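Local coordinates for protein teichoic acid D-alanine hydrolase (Staphylococcus aureus, PDB 5ZH8) that removes D-alanyl groups from wall and lipoteichoic acids as an esterase, influencing methicillin resistance, autolysis and cell wall structure, at residues V53-E58 against Y251-F256; F159-P164 against R199-K204; Q301-K306 against P315-F320. All coordinates share one frame; numbering follows the deposited sequence.

Contact 1: residues V53-E58 against Y251-F256; sequences VDRNKE and YDEQPF
With chi1 at -65° in N56 and -62° in E253, both residues place CG beside their own backbone N, and this brings the amide of one against the carboxylate of the other. ND2 of N56 donates to OE1 of E253 over 2.7 Å, with an N-H...O angle of 166°. The acceptor lies close to the amide plane of N56, and OE1 accepts the N-H through its anti lone pair, the one directed away from OE2. The two flat groups are nearly coplanar although the side chains that carry them cross at about a right angle. On its other oxygen the carboxylate is held by Y236 and by the backbone N of F250, so its rotation is fixed at both oxygens and its buried charge is met by donors on each. N56 also leans on a proline ring: its CB and CG each lie 4.1 Å from CD of P255, and these two side chains likewise cross almost perpendicularly. In this beta-lactamase-like fold, N56 is the first residue to leave helical geometry after helix 47-55, while E253 and P255 belong to the loop that follows strand 248-250, an outer strand of the small three-stranded antiparallel sheet. The contact therefore fastens the C-terminal end of a helix near the start of the modelled chain to the exit of that strand. The neighbouring R55 reaches past the same carboxylate without a salt bridge, its NE standing 4.5 Å from OE1 of E253. Its guanidinium is instead engaged by D241 in a salt bridge, by the hydroxyl of Y51 and by the ring of Y236 in a cation-pi contact. Even at that distance the positive charge would be expected to favour the carboxylate form of E253.

Contact 2: residues F159-P164 against R199-K204; sequences FKTSKP and RGIDPK
The two loops run in roughly the same direction, with CA of T161 6.1 Å from CA of G200 and CA of S162 6.8 Å from CA of I201, just where G200 turns out of helix 189-199 with a positive phi of 68°. I201 points its side chain at the facing loop: its CG1-CD1 arm reaches T161, while CB and CG2 face S162 and K163. The CD1 methyl lies against T161, 4.1 Å from its CB and beside its hydroxyl. CB of I201 approaches OG of S162 at 3.8 Å. K163 crosses the isoleucine at about a right angle, and bends at chi3 and chi4 bring its NZ to 4.0 Å from CG2 of I201. The ammonium end also makes a cation-pi contact with Y206. OG1 of T161 is committed within its own loop, donating to O of K163 at 2.8 Å in the carbonyl plane, which braces the turn through S162. I201 rests further on I165 and L177, and backbone bonds from G200 to Y178 and from D202 to G176 secure its loop, while F159 packs on helix 189-199. Most of the groups that meet I201 are thus hydroxyls and an ammonium set against aliphatic carbon, so the surface contact between the loops depends on van der Waals packing and shape, the directional bonds being made within each loop and to its surroundings.

Contact 3: residues Q301-K306 against P315-F320; sequences QIQQYK and PLLHEF
L317 forms the apolar part of the contact, spreading its two methyls over neighbouring residues of helix 292-303. CD1 lies 3.9 Å from CG of Q303, touching the aliphatic stem of the glutamine, and CD2 lies 4.2 Å from CG2 of I302. Q303 crosses L317 at about a right angle and runs on extended beyond CG, so that its amide lies past the leucine. I302 continues the apolar layer against F131 and L135 of helix 129-142, and Y355 of strand 349-355 touches both Q303 and L317.

The polar link is indirect. One water stands 2.6 Å from NE2 of H318, in the plane of the imidazole at its edge, and weakly accepts from NE2 of Q303 at 3.3 Å. The stronger partner of that glutamine nitrogen is the backbone O of N356, and ND1 of H318 has a weak bond to N390. The imidazole keeps one face over CB of L317.

Backbone bonds end the first helix. N of Y305 bonds to O of I302 at 2.9 Å and N of K306 to O of Q301 at 3.1 Å, with Y305 at positive phi. The ring of Y305 covers O of Q303, which sits over its centre, and its hydroxyl reaches N314, so the chain leaving one helix is already tied to the next.

This is a Schellman motif terminating helix 292-303, followed by a short connection into helix 310-318. The consecutive helices pack their C-terminal turns together beside the large antiparallel sheet, within the mixed helix-and-sheet architecture shared by serine beta-lactamases and penicillin-binding proteins.

From the N terminus, helix 47-55 opens contact 1, which closes nearly two hundred residues later in the loop after strand 248-250. Within that long loop lies contact 2, nested completely: it joins the connection between helices 152-155 and 167-171 to the one after helix 189-199, at the surface of the helical region. Contact 3 follows in series and closes a much shorter loop, bringing helices 292-303 and 310-318 together near the eight-stranded sheet. No loops cross. The sites are well separated, with centres 31 to 37 Å apart and nearest atoms at least about 13 Å from one another, so each fastens a different part of the molecule.

Contact 1: residues V53-E58 against Y251-F256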
loop_
_atom_site.group_PDB
_atom_site.type_symbol
_atom_site.label_atom_id
_atom_site.label_comp_id
_atom_site.label_asym_id
_atom_site.label_seq_id
_atom_site.Cartn_x
_atom_site.Cartn_y
_atom_site.Cartn_z
ATOM N N VAL A 53 18.342 11.042 -25.554
ATOM C CA VAL A 53 18.829 10.150 -26.610
ATOM C C VAL A 53 20.196 10.625 -27.096
ATOM O O VAL A 53 21.123 9.825 -27.212
ATOM C CB VAL A 53 17.840 10.042 -27.802
ATOM C CG1 VAL A 53 18.479 9.339 -28.997
ATOM C CG2 VAL A 53 16.567 9.314 -27.385
ATOM N N ASP A 54 20.318 11.925 -27.351
ATOM C CA ASP A 54 21.563 12.496 -27.862
ATOM C C ASP A 54 22.669 12.439 -26.813
ATOM O O ASP A 54 23.834 12.186 -27.132
ATOM C CB ASP A 54 21.355 13.941 -28.311
ATOM C CG ASP A 54 22.613 14.546 -28.878
ATOM O OD1 ASP A 54 22.986 14.194 -30.018
ATOM O OD2 ASP A 54 23.243 15.360 -28.175
ATOM N N ARG A 55 22.285 12.676 -25.567
ATOM C CA ARG A 55 23.196 12.594 -24.435
ATOM C C ARG A 55 23.790 11.192 -24.284
ATOM O O ARG A 55 24.971 11.047 -23.971
ATOM C CB ARG A 55 22.447 12.983 -23.156
ATOM C CG ARG A 55 23.312 13.049 -21.909
ATOM C CD ARG A 55 22.472 12.896 -20.659
ATOM N NE ARG A 55 23.288 12.581 -19.492
ATOM C CZ ARG A 55 24.027 13.451 -18.815
ATOM N NH1 ARG A 55 24.069 14.737 -19.160
ATOM N NH2 ARG A 55 24.728 13.019 -17.773
ATOM N N ASN A 56 22.968 10.167 -24.509
ATOM C CA ASN A 56 23.374 8.784 -24.271
ATOM C C ASN A 56 23.714 8.016 -25.554
ATOM O O ASN A 56 23.580 6.795 -25.593
ATOM C CB ASN A 56 22.268 8.054 -23.493
ATOM C CG ASN A 56 22.068 8.614 -22.088
ATOM O OD1 ASN A 56 23.032 8.875 -21.368
ATOM N ND2 ASN A 56 20.816 8.789 -21.690
ATOM N N LYS A 57 24.176 8.708 -26.596
ATOM C CA LYS A 57 24.562 8.023 -27.841
ATOM C C LYS A 57 25.819 7.179 -27.643
ATOM O O LYS A 57 25.837 6.000 -28.008
ATOM C CB LYS A 57 24.729 8.993 -29.020
ATOM C CG LYS A 57 25.861 10.004 -28.912
ATOM C CD LYS A 57 25.708 11.113 -29.947
ATOM C CE LYS A 57 26.378 12.416 -29.511
ATOM N NZ LYS A 57 27.847 12.417 -29.775
ATOM N N GLU A 58 26.850 7.774 -27.045
ATOM C CA GLU A 58 28.121 7.090 -26.820
ATOM C C GLU A 58 28.341 6.712 -25.344
ATOM O O GLU A 58 29.438 6.289 -24.972
ATOM C CB GLU A 58 29.269 7.950 -27.328
ATOM N N TYR A 251 13.688 7.139 -16.448
ATOM C CA TYR A 251 13.199 5.772 -16.676
ATOM C C TYR A 251 13.631 5.085 -17.983
ATOM O O TYR A 251 13.823 3.868 -17.999
ATOM C CB TYR A 251 11.668 5.753 -16.580
ATOM C CG TYR A 251 10.961 6.325 -17.792
ATOM C CD1 TYR A 251 10.833 7.703 -17.966
ATOM C CD2 TYR A 251 10.421 5.490 -18.767
ATOM C CE1 TYR A 251 10.190 8.229 -19.078
ATOM C CE2 TYR A 251 9.771 6.006 -19.881
ATOM C CZ TYR A 251 9.662 7.375 -20.032
ATOM O OH TYR A 251 9.013 7.888 -21.136
ATOM N N ASP A 252 13.776 5.846 -19.068
ATOM C CA ASP A 252 14.003 5.250 -20.384
ATOM C C ASP A 252 15.432 5.393 -20.920
ATOM O O ASP A 252 15.692 5.073 -22.080
ATOM C CB ASP A 252 13.006 5.821 -21.402
ATOM C CG ASP A 252 12.739 4.869 -22.570
ATOM O OD1 ASP A 252 12.796 3.631 -22.381
ATOM O OD2 ASP A 252 12.476 5.364 -23.690
ATOM N N GLU A 253 16.363 5.850 -20.089
ATOM C CA GLU A 253 17.756 5.964 -20.518
ATOM C C GLU A 253 18.369 4.570 -20.711
ATOM O O GLU A 253 18.260 3.708 -19.839
ATOM C CB GLU A 253 18.565 6.805 -19.526
ATOM C CG GLU A 253 18.073 8.240 -19.398
ATOM C CD GLU A 253 19.047 9.143 -18.656
ATOM O OE1 GLU A 253 20.183 9.354 -19.137
ATOM O OE2 GLU A 253 18.670 9.667 -17.591
ATOM N N GLN A 254 18.989 4.358 -21.869
ATOM C CA GLN A 254 19.437 3.023 -22.294
ATOM C C GLN A 254 20.510 2.407 -21.407
ATOM O O GLN A 254 20.359 1.272 -20.966
ATOM C CB GLN A 254 19.939 3.050 -23.750
ATOM C CG GLN A 254 18.834 3.173 -24.777
ATOM C CD GLN A 254 17.880 1.995 -24.746
ATOM O OE1 GLN A 254 18.300 0.837 -24.823
ATOM N NE2 GLN A 254 16.587 2.286 -24.635
ATOM N N PRO A 255 21.596 3.151 -21.127
ATOM C CA PRO A 255 22.717 2.526 -20.421
ATOM C C PRO A 255 22.393 2.054 -19.006
ATOM O O PRO A 255 23.163 1.278 -18.450
ATOM C CB PRO A 255 23.778 3.636 -20.368
ATOM C CG PRO A 255 23.312 4.703 -21.299
ATOM C CD PRO A 255 21.822 4.588 -21.345
ATOM N N PHE A 256 21.275 2.512 -18.438
ATOM C CA PHE A 256 20.894 2.177 -17.068
ATOM C C PHE A 256 19.824 1.095 -16.970
ATOM O O PHE A 256 19.512 0.672 -15.869
ATOM C CB PHE A 256 20.393 3.433 -16.335
ATOM C CG PHE A 256 21.348 4.590 -16.389
ATOM C CD1 PHE A 256 22.322 4.757 -15.414
ATOM C CD2 PHE A 256 21.276 5.517 -17.424
ATOM C CE1 PHE A 256 23.206 5.823 -15.470
ATOM C CE2 PHE A 256 22.159 6.584 -17.488
ATOM C CZ PHE A 256 23.127 6.734 -16.511
#

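Contact 2: residues F159-P164 against R199-K204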
loop_
_atom_site.group_PDB
_atom_site.type_symbol
_atom_site.label_atom_id
_atom_site.label_comp_id
_atom_site.label_asym_id
_atom_site.label_seq_id
_atom_site.Cartn_x
_atom_site.Cartn_y
_atom_site.Cartn_z
ATOM N N PHE A 159 -1.549 28.321 -18.888
ATOM C CA PHE A 159 -2.074 27.754 -17.651
ATOM C C PHE A 159 -2.963 28.768 -16.922
ATOM O O PHE A 159 -2.555 29.384 -15.931
ATOM C CB PHE A 159 -0.939 27.271 -16.740
ATOM C CG PHE A 159 -1.394 26.320 -15.670
ATOM C CD1 PHE A 159 -1.448 24.958 -15.924
ATOM C CD2 PHE A 159 -1.787 26.786 -14.417
ATOM C CE1 PHE A 159 -1.875 24.078 -14.956
ATOM C CE2 PHE A 159 -2.217 25.906 -13.438
ATOM C CZ PHE A 159 -2.260 24.550 -13.708
ATOM N N LYS A 160 -4.184 28.939 -17.429
ATOM C CA LYS A 160 -5.139 29.881 -16.858
ATOM C C LYS A 160 -6.044 29.180 -15.856
ATOM O O LYS A 160 -6.363 27.998 -16.008
ATOM C CB LYS A 160 -5.963 30.544 -17.960
ATOM C CG LYS A 160 -5.696 32.039 -18.125
ATOM C CD LYS A 160 -6.026 32.830 -16.861
ATOM C CE LYS A 160 -6.306 34.299 -17.155
ATOM N NZ LYS A 160 -6.582 35.053 -15.902
ATOM N N THR A 161 -6.456 29.923 -14.832
ATOM C CA THR A 161 -7.137 29.352 -13.672
ATOM C C THR A 161 -8.082 30.372 -13.036
ATOM O O THR A 161 -7.774 31.561 -12.997
ATOM C CB THR A 161 -6.103 28.858 -12.632
ATOM O OG1 THR A 161 -6.708 28.784 -11.337
ATOM C CG2 THR A 161 -4.899 29.800 -12.566
ATOM N N SER A 162 -9.218 29.892 -12.531
ATOM C CA SER A 162 -10.290 30.744 -11.974
ATOM C C SER A 162 -9.761 31.875 -11.081
ATOM O O SER A 162 -10.287 32.986 -11.091
ATOM C CB SER A 162 -11.303 29.898 -11.173
ATOM O OG SER A 162 -11.152 28.502 -11.402
ATOM N N LYS A 163 -8.732 31.567 -10.297
ATOM C CA LYS A 163 -8.025 32.541 -9.484
ATOM C C LYS A 163 -6.528 32.353 -9.728
ATOM O O LYS A 163 -6.105 31.275 -10.143
ATOM C CB LYS A 163 -8.367 32.320 -8.008
ATOM C CG LYS A 163 -9.860 32.400 -7.709
ATOM C CD LYS A 163 -10.168 32.278 -6.223
ATOM C CE LYS A 163 -10.021 30.848 -5.704
ATOM N NZ LYS A 163 -11.123 29.931 -6.125
ATOM N N PRO A 164 -5.714 33.393 -9.462
ATOM C CA PRO A 164 -4.271 33.255 -9.669
ATOM C C PRO A 164 -3.627 32.337 -8.640
ATOM O O PRO A 164 -4.004 32.369 -7.471
ATOM C CB PRO A 164 -3.754 34.685 -9.501
ATOM C CG PRO A 164 -4.737 35.330 -8.590
ATOM C CD PRO A 164 -6.067 34.729 -8.945
ATOM N N ARG A 199 -8.887 20.581 -15.855
ATOM C CA ARG A 199 -9.556 20.211 -14.612
ATOM C C ARG A 199 -9.632 21.408 -13.674
ATOM O O ARG A 199 -10.644 21.615 -13.023
ATOM C CB ARG A 199 -8.833 19.067 -13.922
ATOM C CG ARG A 199 -8.791 17.783 -14.729
ATOM C CD ARG A 199 -8.761 16.585 -13.805
ATOM N NE ARG A 199 -10.063 16.397 -13.168
ATOM C CZ ARG A 199 -10.267 15.827 -11.981
ATOM N NH1 ARG A 199 -9.252 15.374 -11.237
ATOM N NH2 ARG A 199 -11.511 15.721 -11.518
ATOM N N GLY A 200 -8.531 22.150 -13.575
ATOM C CA GLY A 200 -8.502 23.419 -12.872
ATOM C C GLY A 200 -8.669 23.324 -11.370
ATOM O O GLY A 200 -8.251 22.352 -10.727
ATOM N N ILE A 201 -9.313 24.347 -10.815
ATOM C CA ILE A 201 -9.391 24.554 -9.363
ATOM C C ILE A 201 -10.604 23.876 -8.736
ATOM O O ILE A 201 -11.657 23.745 -9.360
ATOM C CB ILE A 201 -9.350 26.078 -9.021
ATOM C CG1 ILE A 201 -7.933 26.473 -8.626
ATOM C CG2 ILE A 201 -10.252 26.476 -7.852
ATOM C CD1 ILE A 201 -6.897 26.122 -9.668
ATOM N N ASP A 202 -10.427 23.456 -7.488
ATOM C CA ASP A 202 -11.500 22.924 -6.667
ATOM C C ASP A 202 -11.783 23.930 -5.544
ATOM O O ASP A 202 -10.973 24.059 -4.616
ATOM C CB ASP A 202 -11.086 21.574 -6.090
ATOM C CG ASP A 202 -12.184 20.923 -5.285
ATOM O OD1 ASP A 202 -13.372 21.159 -5.585
ATOM O OD2 ASP A 202 -11.857 20.163 -4.352
ATOM N N PRO A 203 -12.910 24.667 -5.637
ATOM C CA PRO A 203 -13.155 25.787 -4.727
ATOM C C PRO A 203 -13.003 25.460 -3.251
ATOM O O PRO A 203 -12.293 26.177 -2.565
ATOM C CB PRO A 203 -14.592 26.190 -5.042
ATOM C CG PRO A 203 -14.743 25.873 -6.487
ATOM C CD PRO A 203 -13.864 24.685 -6.761
ATOM N N LYS A 204 -13.651 24.396 -2.777
ATOM C CA LYS A 204 -13.622 24.021 -1.354
ATOM C C LYS A 204 -12.203 23.775 -0.826
ATOM O O LYS A 204 -11.919 24.037 0.338
ATOM C CB LYS A 204 -14.518 22.799 -1.090
ATOM C CG LYS A 204 -14.082 21.487 -1.741
ATOM C CD LYS A 204 -15.070 20.356 -1.461
ATOM C CE LYS A 204 -16.408 20.542 -2.175
ATOM N NZ LYS A 204 -16.260 20.658 -3.653
#

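Contact 3: residues Q301-K306 against P315-F320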
loop_
_atom_site.group_PDB
_atom_site.type_symbol
_atom_site.label_atom_id
_atom_site.label_comp_id
_atom_site.label_asym_id
_atom_site.label_seq_id
_atom_site.Cartn_x
_atom_site.Cartn_y
_atom_site.Cartn_z
ATOM N N GLN A 301 26.279 16.604 -0.420
ATOM C CA GLN A 301 26.896 17.683 -1.188
ATOM C C GLN A 301 26.127 18.997 -1.084
ATOM O O GLN A 301 26.736 20.064 -1.023
ATOM C CB GLN A 301 27.051 17.278 -2.643
ATOM C CG GLN A 301 28.221 16.344 -2.874
ATOM C CD GLN A 301 28.430 16.065 -4.343
ATOM O OE1 GLN A 301 29.367 16.573 -4.952
ATOM N NE2 GLN A 301 27.541 15.270 -4.927
ATOM N N ILE A 302 24.799 18.920 -1.057
ATOM C CA ILE A 302 23.973 20.105 -0.814
ATOM C C ILE A 302 24.239 20.627 0.600
ATOM O O ILE A 302 24.406 21.831 0.802
ATOM C CB ILE A 302 22.467 19.822 -1.029
ATOM C CG1 ILE A 302 22.193 19.567 -2.518
ATOM C CG2 ILE A 302 21.621 20.992 -0.545
ATOM C CD1 ILE A 302 20.895 18.842 -2.798
ATOM N N GLN A 303 24.305 19.714 1.565
ATOM C CA GLN A 303 24.641 20.060 2.941
ATOM C C GLN A 303 25.990 20.764 3.027
ATOM O O GLN A 303 26.189 21.622 3.887
ATOM C CB GLN A 303 24.647 18.813 3.836
ATOM C CG GLN A 303 23.268 18.389 4.323
ATOM C CD GLN A 303 23.320 17.163 5.210
ATOM O OE1 GLN A 303 23.897 16.140 4.839
ATOM N NE2 GLN A 303 22.716 17.256 6.385
ATOM N N GLN A 304 26.909 20.396 2.139
ATOM C CA GLN A 304 28.229 21.032 2.062
ATOM C C GLN A 304 28.276 22.264 1.145
ATOM O O GLN A 304 29.348 22.691 0.737
ATOM C CB GLN A 304 29.254 20.005 1.600
ATOM C CG GLN A 304 29.524 18.934 2.638
ATOM C CD GLN A 304 30.171 17.694 2.057
ATOM O OE1 GLN A 304 30.288 17.536 0.836
ATOM N NE2 GLN A 304 30.597 16.798 2.936
ATOM N N TYR A 305 27.112 22.822 0.824
ATOM C CA TYR A 305 27.004 24.077 0.075
ATOM C C TYR A 305 27.575 24.006 -1.335
ATOM O O TYR A 305 28.294 24.900 -1.761
ATOM C CB TYR A 305 27.647 25.218 0.866
ATOM C CG TYR A 305 27.219 25.231 2.314
ATOM C CD1 TYR A 305 25.875 25.335 2.650
ATOM C CD2 TYR A 305 28.147 25.130 3.338
ATOM C CE1 TYR A 305 25.471 25.341 3.964
ATOM C CE2 TYR A 305 27.750 25.137 4.656
ATOM C CZ TYR A 305 26.413 25.247 4.961
ATOM O OH TYR A 305 26.019 25.252 6.273
ATOM N N LYS A 306 27.213 22.973 -2.082
ATOM C CA LYS A 306 27.682 22.799 -3.441
ATOM C C LYS A 306 26.728 23.299 -4.486
ATOM O O LYS A 306 27.091 23.434 -5.611
ATOM C CB LYS A 306 28.015 21.359 -3.733
ATOM C CG LYS A 306 29.417 20.973 -3.343
ATOM C CD LYS A 306 29.989 19.954 -4.300
ATOM C CE LYS A 306 30.999 19.066 -3.600
ATOM N NZ LYS A 306 31.272 17.812 -4.341
ATOM N N PRO A 315 18.452 27.852 5.472
ATOM C CA PRO A 315 16.997 27.952 5.629
ATOM C C PRO A 315 16.236 26.944 4.771
ATOM O O PRO A 315 15.261 26.349 5.241
ATOM C CB PRO A 315 16.673 29.378 5.167
ATOM C CG PRO A 315 17.974 30.094 5.102
ATOM C CD PRO A 315 19.025 29.069 4.872
ATOM N N LEU A 316 16.682 26.753 3.531
ATOM C CA LEU A 316 16.080 25.766 2.649
ATOM C C LEU A 316 16.014 24.408 3.340
ATOM O O LEU A 316 14.982 23.749 3.305
ATOM C CB LEU A 316 16.874 25.661 1.341
ATOM C CG LEU A 316 16.538 24.510 0.386
ATOM C CD1 LEU A 316 15.077 24.568 -0.030
ATOM C CD2 LEU A 316 17.485 24.571 -0.812
ATOM N N LEU A 317 17.109 24.016 3.986
ATOM C CA LEU A 317 17.197 22.719 4.663
ATOM C C LEU A 317 16.636 22.697 6.088
ATOM O O LEU A 317 16.240 21.627 6.556
ATOM C CB LEU A 317 18.653 22.228 4.712
ATOM C CG LEU A 317 19.400 21.985 3.392
ATOM C CD1 LEU A 317 20.740 21.320 3.679
ATOM C CD2 LEU A 317 18.595 21.152 2.411
ATOM N N HIS A 318 16.628 23.826 6.802
ATOM C CA HIS A 318 16.346 23.791 8.255
ATOM C C HIS A 318 15.286 24.744 8.819
ATOM O O HIS A 318 14.840 24.544 9.947
ATOM C CB HIS A 318 17.647 23.996 9.022
ATOM C CG HIS A 318 18.721 23.026 8.651
ATOM N ND1 HIS A 318 18.513 21.666 8.628
ATOM C CD2 HIS A 318 20.018 23.214 8.313
ATOM C CE1 HIS A 318 19.636 21.058 8.294
ATOM N NE2 HIS A 318 20.565 21.973 8.097
ATOM N N GLU A 319 14.889 25.771 8.068
ATOM C CA GLU A 319 13.930 26.752 8.576
ATOM C C GLU A 319 12.521 26.248 8.349
ATOM O O GLU A 319 12.163 25.917 7.222
ATOM C CB GLU A 319 14.112 28.111 7.890
ATOM C CG GLU A 319 13.137 29.185 8.368
ATOM C CD GLU A 319 13.427 30.553 7.780
ATOM O OE1 GLU A 319 14.557 31.061 7.919
ATOM O OE2 GLU A 319 12.513 31.144 7.182
ATOM N N PHE A 320 11.720 26.192 9.411
ATOM C CA PHE A 320 10.299 25.882 9.273
ATOM C C PHE A 320 9.461 26.584 10.325
ATOM O O PHE A 320 9.922 26.808 11.441
ATOM C CB PHE A 320 10.048 24.368 9.274
ATOM C CG PHE A 320 10.123 23.717 10.621
ATOM C CD1 PHE A 320 11.339 23.556 11.262
ATOM C CD2 PHE A 320 8.980 23.207 11.220
ATOM C CE1 PHE A 320 11.410 22.925 12.494
ATOM C CE2 PHE A 320 9.042 22.576 12.449
ATOM C CZ PHE A 320 10.261 22.430 13.088
HETATM O O HOH W 1 22.508 20.482 7.101
#